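Local coordinates for protein molybdopterin adenylyltransferase (Helicobacter pylori, PDB 4XCW) that probably activates molybdopterin by transferring an adenylyl group from ATP to it, a late step in molybdenum cofactor biosynthesis, at residues D70-T75 and S129-L134; G76-A81 and I117-S122. One frame throughout, in Å; residues are numbered along the deposited sequence.

Interaction 1: residues D70-T75 and S129-L134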
# COMPACT_ATOMS: atom_id res chain seq x y z
N ASP B 70 15.78 19.71 -3.57
CA ASP B 70 15.04 19.35 -2.37
C ASP B 70 13.82 18.51 -2.74
O ASP B 70 13.38 17.65 -1.97
CB ASP B 70 14.59 20.60 -1.61
CG ASP B 70 15.73 21.56 -1.36
OD1 ASP B 70 16.54 21.30 -0.45
OD2 ASP B 70 15.82 22.59 -2.07
N LEU B 71 13.28 18.78 -3.92
CA LEU B 71 12.09 18.11 -4.42
C LEU B 71 12.31 17.74 -5.88
O LEU B 71 12.72 18.57 -6.68
CB LEU B 71 10.86 19.01 -4.30
CG LEU B 71 9.57 18.49 -4.93
CD1 LEU B 71 9.02 17.31 -4.15
CD2 LEU B 71 8.54 19.61 -5.03
N VAL B 72 12.03 16.48 -6.21
CA VAL B 72 12.12 16.02 -7.58
C VAL B 72 10.79 15.38 -7.95
O VAL B 72 10.31 14.50 -7.24
CB VAL B 72 13.28 15.02 -7.78
CG1 VAL B 72 13.28 14.50 -9.22
CG2 VAL B 72 14.61 15.67 -7.43
N VAL B 73 10.18 15.84 -9.03
CA VAL B 73 8.91 15.25 -9.43
C VAL B 73 9.02 14.70 -10.84
O VAL B 73 9.71 15.26 -11.69
CB VAL B 73 7.74 16.26 -9.35
CG1 VAL B 73 7.54 16.75 -7.92
CG2 VAL B 73 7.96 17.44 -10.30
N THR B 74 8.34 13.59 -11.09
CA THR B 74 8.32 13.00 -12.41
C THR B 74 6.93 13.11 -13.01
O THR B 74 5.94 13.23 -12.28
CB THR B 74 8.72 11.51 -12.40
OG1 THR B 74 7.76 10.78 -11.63
CG2 THR B 74 10.10 11.32 -11.79
N THR B 75 6.85 13.06 -14.34
CA THR B 75 5.58 12.96 -15.02
C THR B 75 5.70 11.91 -16.11
O THR B 75 6.72 11.83 -16.79
CB THR B 75 5.12 14.32 -15.61
OG1 THR B 75 3.89 14.15 -16.31
CG2 THR B 75 6.17 14.89 -16.56
N SER B 129 16.53 14.61 -0.46
CA SER B 129 15.59 14.86 -1.55
C SER B 129 14.31 14.03 -1.44
O SER B 129 14.35 12.83 -1.18
CB SER B 129 16.24 14.56 -2.90
OG SER B 129 17.42 15.32 -3.09
N LEU B 130 13.17 14.69 -1.67
CA LEU B 130 11.90 13.99 -1.79
C LEU B 130 11.56 13.82 -3.27
O LEU B 130 11.51 14.80 -4.01
CB LEU B 130 10.78 14.75 -1.07
CG LEU B 130 9.35 14.25 -1.30
CD1 LEU B 130 9.13 12.82 -0.81
CD2 LEU B 130 8.34 15.18 -0.65
N ILE B 131 11.34 12.58 -3.69
CA ILE B 131 10.92 12.29 -5.06
C ILE B 131 9.47 11.84 -5.10
O ILE B 131 9.07 10.95 -4.36
CB ILE B 131 11.81 11.21 -5.70
CG1 ILE B 131 13.28 11.61 -5.59
CG2 ILE B 131 11.44 11.01 -7.17
CD1 ILE B 131 14.24 10.55 -6.14
N ILE B 132 8.67 12.47 -5.95
CA ILE B 132 7.27 12.10 -6.10
C ILE B 132 6.94 11.91 -7.57
O ILE B 132 7.29 12.76 -8.39
CB ILE B 132 6.33 13.17 -5.54
CG1 ILE B 132 6.75 13.58 -4.13
CG2 ILE B 132 4.88 12.67 -5.55
CD1 ILE B 132 5.93 14.72 -3.58
N ASN B 133 6.26 10.81 -7.90
CA ASN B 133 5.74 10.60 -9.25
C ASN B 133 4.38 11.28 -9.43
O ASN B 133 3.46 10.98 -8.68
CB ASN B 133 5.56 9.11 -9.56
CG ASN B 133 6.78 8.28 -9.19
OD1 ASN B 133 6.64 7.18 -8.64
ND2 ASN B 133 7.97 8.77 -9.53
N LEU B 134 4.26 12.16 -10.41
CA LEU B 134 3.01 12.89 -10.66
C LEU B 134 2.29 12.31 -11.88
O LEU B 134 2.87 11.49 -12.58
CB LEU B 134 3.30 14.38 -10.87
CG LEU B 134 3.97 15.13 -9.73
CD1 LEU B 134 4.12 16.60 -10.10
CD2 LEU B 134 3.17 14.94 -8.44
O HOH W 1 5.53 10.15 -13.04
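Leu130 and Leu71 meet at one end of a pair of adjacent parallel strands, and the bonding between their backbones shows how such a pair is stitched. Five backbone hydrogen bonds zigzag across, starting with Leu130 N to Asp70 O and Val72 N to Leu130 O. Ile132 N then reaches Val72 O, Thr74 N reaches Ile132 O, and Leu134 N closes the series on Thr74 O at 2.7 Å. CA-H...O contacts reinforce the seam, as at Val73 CA to Ile132 O, 3.1 Å.

Apolar packing differs on the two faces. On one, the Leu71 methyl CD1 lies 4.1 Å from Ile132 CD1, and the side chain of Val73 crosses that of Leu134, with Val73 CB 3.7 Å from Leu134 CD1; helices 25-37 and 152-158 cover this face. On the other, Val72 CB meets Ile131 CG1 at 4.1 Å beneath helices 53-66 and 86-93.

Polar side chains join near the C-terminal ends. Thr74 and Asn133 lie alongside each other, and Asn133 ND2 donates to Thr74 OG1 at 2.9 Å, the hydroxyl sitting 19° out of the amide plane. With chi1 63°, OG1 stands between the backbone N and the carbonyl carbon of Thr74 and leans toward the neighbouring strand. It also donates to a water (2.7 Å) that in turn donates to Leu134 O. Asn133 ND2 has a second acceptor in Thr90 OG1, which helps fix the rotation of the amide.

Neighbouring parallel strands inside a sheet with helices on both faces give the three-layer alpha/beta/alpha build of the MogA-type molybdopterin-binding domain.

Interaction 2: residues G76-A81 and I117-S122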
# COMPACT_ATOMS: atom_id res chain seq x y z
N GLY B 76 4.68 11.07 -16.22
CA GLY B 76 4.67 10.02 -17.23
C GLY B 76 5.11 8.65 -16.72
O GLY B 76 5.84 8.54 -15.73
N GLY B 77 4.64 7.62 -17.41
CA GLY B 77 5.15 6.26 -17.24
C GLY B 77 4.87 5.60 -15.91
O GLY B 77 5.76 4.97 -15.34
N THR B 78 3.64 5.71 -15.42
CA THR B 78 3.32 5.19 -14.10
C THR B 78 2.09 4.27 -14.05
O THR B 78 1.53 4.05 -12.98
CB THR B 78 3.09 6.33 -13.10
OG1 THR B 78 2.14 7.25 -13.64
CG2 THR B 78 4.40 7.07 -12.83
N GLY B 79 1.70 3.73 -15.19
CA GLY B 79 0.57 2.81 -15.25
C GLY B 79 1.02 1.36 -15.31
O GLY B 79 2.17 1.04 -15.00
N PRO B 80 0.11 0.46 -15.71
CA PRO B 80 0.40 -0.98 -15.78
C PRO B 80 1.09 -1.42 -17.06
O PRO B 80 1.45 -2.59 -17.17
CB PRO B 80 -0.99 -1.61 -15.69
CG PRO B 80 -1.89 -0.60 -16.30
CD PRO B 80 -1.32 0.75 -15.93
N ALA B 81 1.27 -0.50 -18.01
CA ALA B 81 1.80 -0.86 -19.32
C ALA B 81 3.30 -1.17 -19.27
O ALA B 81 4.01 -0.75 -18.36
CB ALA B 81 1.52 0.23 -20.33
N ILE B 117 -7.04 3.26 -9.75
CA ILE B 117 -6.37 2.22 -8.96
C ILE B 117 -5.31 1.49 -9.78
O ILE B 117 -4.58 0.66 -9.24
CB ILE B 117 -7.36 1.19 -8.39
CG1 ILE B 117 -8.02 0.38 -9.50
CG2 ILE B 117 -8.39 1.86 -7.50
CD1 ILE B 117 -8.89 -0.75 -9.00
N LEU B 118 -5.21 1.83 -11.06
CA LEU B 118 -4.16 1.28 -11.93
C LEU B 118 -2.83 2.00 -11.79
O LEU B 118 -1.80 1.53 -12.29
CB LEU B 118 -4.60 1.35 -13.39
CG LEU B 118 -5.87 0.61 -13.77
CD1 LEU B 118 -6.05 0.61 -15.29
CD2 LEU B 118 -5.90 -0.81 -13.18
N SER B 119 -2.84 3.14 -11.11
CA SER B 119 -1.63 3.96 -11.01
C SER B 119 -0.62 3.41 -10.02
O SER B 119 -0.97 3.01 -8.90
CB SER B 119 -1.99 5.39 -10.62
OG SER B 119 -0.83 6.18 -10.46
N ARG B 120 0.65 3.40 -10.43
CA ARG B 120 1.73 2.98 -9.56
C ARG B 120 2.59 4.16 -9.09
O ARG B 120 3.70 3.96 -8.62
CB ARG B 120 2.62 1.95 -10.27
CG ARG B 120 1.95 0.59 -10.42
CD ARG B 120 2.66 -0.29 -11.46
NE ARG B 120 4.11 -0.17 -11.40
CZ ARG B 120 4.88 -0.79 -10.51
NH1 ARG B 120 4.34 -1.57 -9.59
NH2 ARG B 120 6.19 -0.62 -10.54
N GLN B 121 2.07 5.38 -9.23
CA GLN B 121 2.77 6.58 -8.75
C GLN B 121 3.14 6.42 -7.30
O GLN B 121 2.30 6.02 -6.49
CB GLN B 121 1.92 7.84 -8.91
CG GLN B 121 1.73 8.32 -10.33
CD GLN B 121 0.59 9.32 -10.46
OE1 GLN B 121 -0.23 9.21 -11.36
NE2 GLN B 121 0.55 10.29 -9.55
N SER B 122 4.38 6.75 -6.96
CA SER B 122 4.86 6.60 -5.60
C SER B 122 5.69 7.80 -5.17
O SER B 122 5.82 8.77 -5.92
CB SER B 122 5.69 5.32 -5.47
OG SER B 122 6.78 5.35 -6.38
O HOH W 2 -0.49 6.92 -13.28
O HOH W 3 4.35 1.76 -13.58
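With chi1 52° on Thr78 and chi1 -71° on Gln121, the Thr78 hydroxyl and the Gln121 chain are brought across each other, Thr78 OG1 resting 3.5 Å from Gln121 CG. Ser119 OG accepts from Gln121 N in an ST turn. A single water ties these groups together: it bonds to Thr78 OG1 at 2.7 Å and to Ser119 OG, and it donates to Gln121 OE1, while NE2 of the same amide bonds to Asn133 O.

The one direct hydrogen bond between the segments is from backbone to backbone, Arg120 N to Thr78 O, 2.8 Å long and nearly straight at 169°. A second water, in the guanidinium plane, accepts from Arg120 NE and donates to Gly79 O at 2.7 Å. The rest of that guanidinium is held by a salt bridge to Glu88 and by Met97 O of the second subunit. Pro80 CD packs on Leu118 CB at 4.2 Å, beside Leu118 O, a buried carbonyl without a polar partner.

Loop 76-81 carries the Gly-Gly-Thr-Gly run that follows a sheet strand in MogA-type domains, probably near the pterin site. One backbone hydrogen bond and two bridging waters thus join two irregular loops at a subunit boundary, largely through ordered solvent.

In the fold
From the N terminus, strand 71-75 runs through the middle of the sheet and passes directly into the loop 76-81. Helices 86-93 and 99-110 follow before the chain returns at 117-122, where interaction 2 closes the inner loop. Strands 123-126 and 129-134 then turn back, and interaction 1 closes the outer loop, so that interaction 2 is nested inside it. The centres lie about 15 Å apart, yet the contacts touch: Asn133 OD1 bonds to Ser122 N and Asn133 O to Gln121 NE2. Asn133 therefore links the buried sheet of interaction 1 to the loops of interaction 2, which carry the connection outward to the second subunit.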